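Local coordinates for protein RV1873 (Mycobacterium tuberculosis, PDB 2JEK) that is of unknown function, a mainly helical protein of the DUF1810 family that forms a right-handed superhelix, at residues A[15-20]-A[38-43]. Residues are numbered along the deposited sequence; the frame is centred on the assembly and turned at random.
Sequences YAQAPV and MWFVFP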
loop_
_atom_site.group_PDB
_atom_site.type_symbol
_atom_site.label_atom_id
_atom_site.label_comp_id
_atom_site.label_asym_id
_atom_site.label_seq_id
_atom_site.Cartn_x
_atom_site.Cartn_y
_atom_site.Cartn_z
ATOM N N TYR A 15 -6.429 -13.974 1.352
ATOM C CA TYR A 15 -7.142 -14.717 0.329
ATOM C C TYR A 15 -7.265 -13.963 -0.990
ATOM O O TYR A 15 -7.285 -14.585 -2.041
ATOM C CB TYR A 15 -8.526 -15.164 0.831
ATOM C CG TYR A 15 -8.512 -15.972 2.119
ATOM C CD1 TYR A 15 -7.535 -16.926 2.353
ATOM C CD2 TYR A 15 -9.492 -15.782 3.081
ATOM C CE1 TYR A 15 -7.519 -17.667 3.537
ATOM C CE2 TYR A 15 -9.503 -16.528 4.257
ATOM C CZ TYR A 15 -8.517 -17.466 4.469
ATOM O OH TYR A 15 -8.499 -18.203 5.625
ATOM N N ALA A 16 -7.373 -12.635 -0.933
ATOM C CA ALA A 16 -7.378 -11.816 -2.157
ATOM C C ALA A 16 -6.022 -11.888 -2.851
ATOM O O ALA A 16 -5.936 -11.950 -4.077
ATOM C CB ALA A 16 -7.731 -10.361 -1.840
ATOM N N GLN A 17 -4.960 -11.882 -2.055
ATOM C CA GLN A 17 -3.617 -11.951 -2.612
ATOM C C GLN A 17 -3.281 -13.305 -3.229
ATOM O O GLN A 17 -2.521 -13.375 -4.191
ATOM C CB GLN A 17 -2.566 -11.602 -1.555
ATOM C CG GLN A 17 -2.527 -10.126 -1.158
ATOM C CD GLN A 17 -1.468 -9.852 -0.102
ATOM O OE1 GLN A 17 -0.738 -10.750 0.298
ATOM N NE2 GLN A 17 -1.400 -8.613 0.366
ATOM N N ALA A 18 -3.842 -14.380 -2.684
ATOM C CA ALA A 18 -3.386 -15.722 -3.069
ATOM C C ALA A 18 -3.342 -15.992 -4.576
ATOM O O ALA A 18 -2.294 -16.402 -5.066
ATOM C CB ALA A 18 -4.161 -16.813 -2.342
ATOM N N PRO A 19 -4.456 -15.739 -5.303
ATOM C CA PRO A 19 -4.456 -16.069 -6.747
ATOM C C PRO A 19 -3.543 -15.212 -7.606
ATOM O O PRO A 19 -3.265 -15.583 -8.762
ATOM C CB PRO A 19 -5.912 -15.818 -7.178
ATOM C CG PRO A 19 -6.697 -15.772 -5.910
ATOM C CD PRO A 19 -5.767 -15.212 -4.880
ATOM N N VAL A 20 -3.101 -14.074 -7.078
ATOM C CA VAL A 20 -2.366 -13.109 -7.903
ATOM C C VAL A 20 -0.964 -12.730 -7.409
ATOM O O VAL A 20 -0.243 -12.030 -8.113
ATOM C CB VAL A 20 -3.166 -11.805 -8.119
ATOM C CG1 VAL A 20 -4.508 -12.094 -8.816
ATOM C CG2 VAL A 20 -3.369 -11.075 -6.796
ATOM N N MET A 38 -4.557 -3.468 -6.812
ATOM C CA MET A 38 -4.038 -2.411 -5.949
ATOM C C MET A 38 -4.612 -2.426 -4.529
ATOM O O MET A 38 -3.884 -2.264 -3.553
ATOM C CB MET A 38 -4.228 -1.024 -6.573
ATOM C CG MET A 38 -3.299 0.022 -5.993
ATOM S SD MET A 38 -1.583 -0.309 -6.420
ATOM C CE MET A 38 -0.780 1.103 -5.648
ATOM N N TRP A 39 -5.927 -2.601 -4.419
ATOM C CA TRP A 39 -6.643 -2.405 -3.162
ATOM C C TRP A 39 -6.135 -3.295 -2.047
ATOM O O TRP A 39 -6.170 -2.906 -0.877
ATOM C CB TRP A 39 -8.157 -2.614 -3.316
ATOM C CG TRP A 39 -8.723 -2.163 -4.627
ATOM C CD1 TRP A 39 -9.306 -0.950 -4.911
ATOM C CD2 TRP A 39 -8.772 -2.925 -5.836
ATOM N NE1 TRP A 39 -9.698 -0.921 -6.227
ATOM C CE2 TRP A 39 -9.384 -2.116 -6.816
ATOM C CE3 TRP A 39 -8.355 -4.216 -6.189
ATOM C CZ2 TRP A 39 -9.589 -2.557 -8.129
ATOM C CZ3 TRP A 39 -8.556 -4.655 -7.496
ATOM C CH2 TRP A 39 -9.169 -3.824 -8.448
ATOM N N PHE A 40 -5.667 -4.488 -2.405
ATOM C CA PHE A 40 -5.313 -5.483 -1.397
ATOM C C PHE A 40 -3.820 -5.844 -1.388
ATOM O O PHE A 40 -3.407 -6.747 -0.672
ATOM C CB PHE A 40 -6.228 -6.720 -1.491
ATOM C CG PHE A 40 -6.320 -7.323 -2.862
ATOM C CD1 PHE A 40 -5.291 -8.121 -3.363
ATOM C CD2 PHE A 40 -7.444 -7.099 -3.658
ATOM C CE1 PHE A 40 -5.377 -8.690 -4.625
ATOM C CE2 PHE A 40 -7.548 -7.681 -4.923
ATOM C CZ PHE A 40 -6.502 -8.468 -5.404
ATOM N N VAL A 41 -3.029 -5.111 -2.183
ATOM C CA VAL A 41 -1.556 -5.218 -2.184
ATOM C C VAL A 41 -0.922 -3.981 -1.511
ATOM O O VAL A 41 0.025 -4.120 -0.732
ATOM C CB VAL A 41 -1.006 -5.406 -3.627
ATOM C CG1 VAL A 41 0.530 -5.295 -3.677
ATOM C CG2 VAL A 41 -1.449 -6.753 -4.178
ATOM N N PHE A 42 -1.447 -2.788 -1.823
ATOM C CA PHE A 42 -1.003 -1.557 -1.186
ATOM C C PHE A 42 -2.231 -0.924 -0.546
ATOM O O PHE A 42 -2.818 0.016 -1.092
ATOM C CB PHE A 42 -0.377 -0.610 -2.223
ATOM C CG PHE A 42 0.989 -1.032 -2.684
ATOM C CD1 PHE A 42 2.086 -0.952 -1.826
ATOM C CD2 PHE A 42 1.181 -1.489 -3.979
ATOM C CE1 PHE A 42 3.357 -1.317 -2.257
ATOM C CE2 PHE A 42 2.465 -1.851 -4.417
ATOM C CZ PHE A 42 3.544 -1.769 -3.560
ATOM N N PRO A 43 -2.639 -1.452 0.618
ATOM C CA PRO A 43 -3.907 -0.999 1.170
ATOM C C PRO A 43 -3.889 0.445 1.636
ATOM O O PRO A 43 -2.849 0.966 2.057
ATOM C CB PRO A 43 -4.124 -1.943 2.363
ATOM C CG PRO A 43 -3.248 -3.146 2.051
ATOM C CD PRO A 43 -2.037 -2.514 1.442
#
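Gln17 NE2 gives a nearly straight hydrogen bond to the backbone Phe40 O, 2.9 Å long with an N-H...O angle of 172°. The acceptor lies in the plane of the glutamine amide, and the donor meets the oxygen in the carbonyl plane. Glutamine suits the place because its chain, extended beyond CG (chi2 180°), carries the amide across from helix 11-17 to helix 38-41. The other end of the amide is engaged, Gln17 OE1 accepting from Arg77, so the group's flip and rotation are fixed from both ends.

Beside this bond the Phe40 side chain runs the opposite way, toward helix 11-17. Its chi1 of 52° tucks the ring against its own main chain, one face turned to Ala16. Ala16 CB rests over that face in a CH-pi contact, 3.6 Å from the Phe40 ring centroid; a small methyl lets helix and ring come this close. Val20 CG2 meets the ring near its plane, 3.8 Å from Phe40 CE1, and lines that edge without polar atoms needing partners. Tyr57 adds an edge-to-face partner.

Helix 11-17 and the following turn thus join helix 38-41: the amide satisfies a buried carbonyl, letting the apolar ring pack close by.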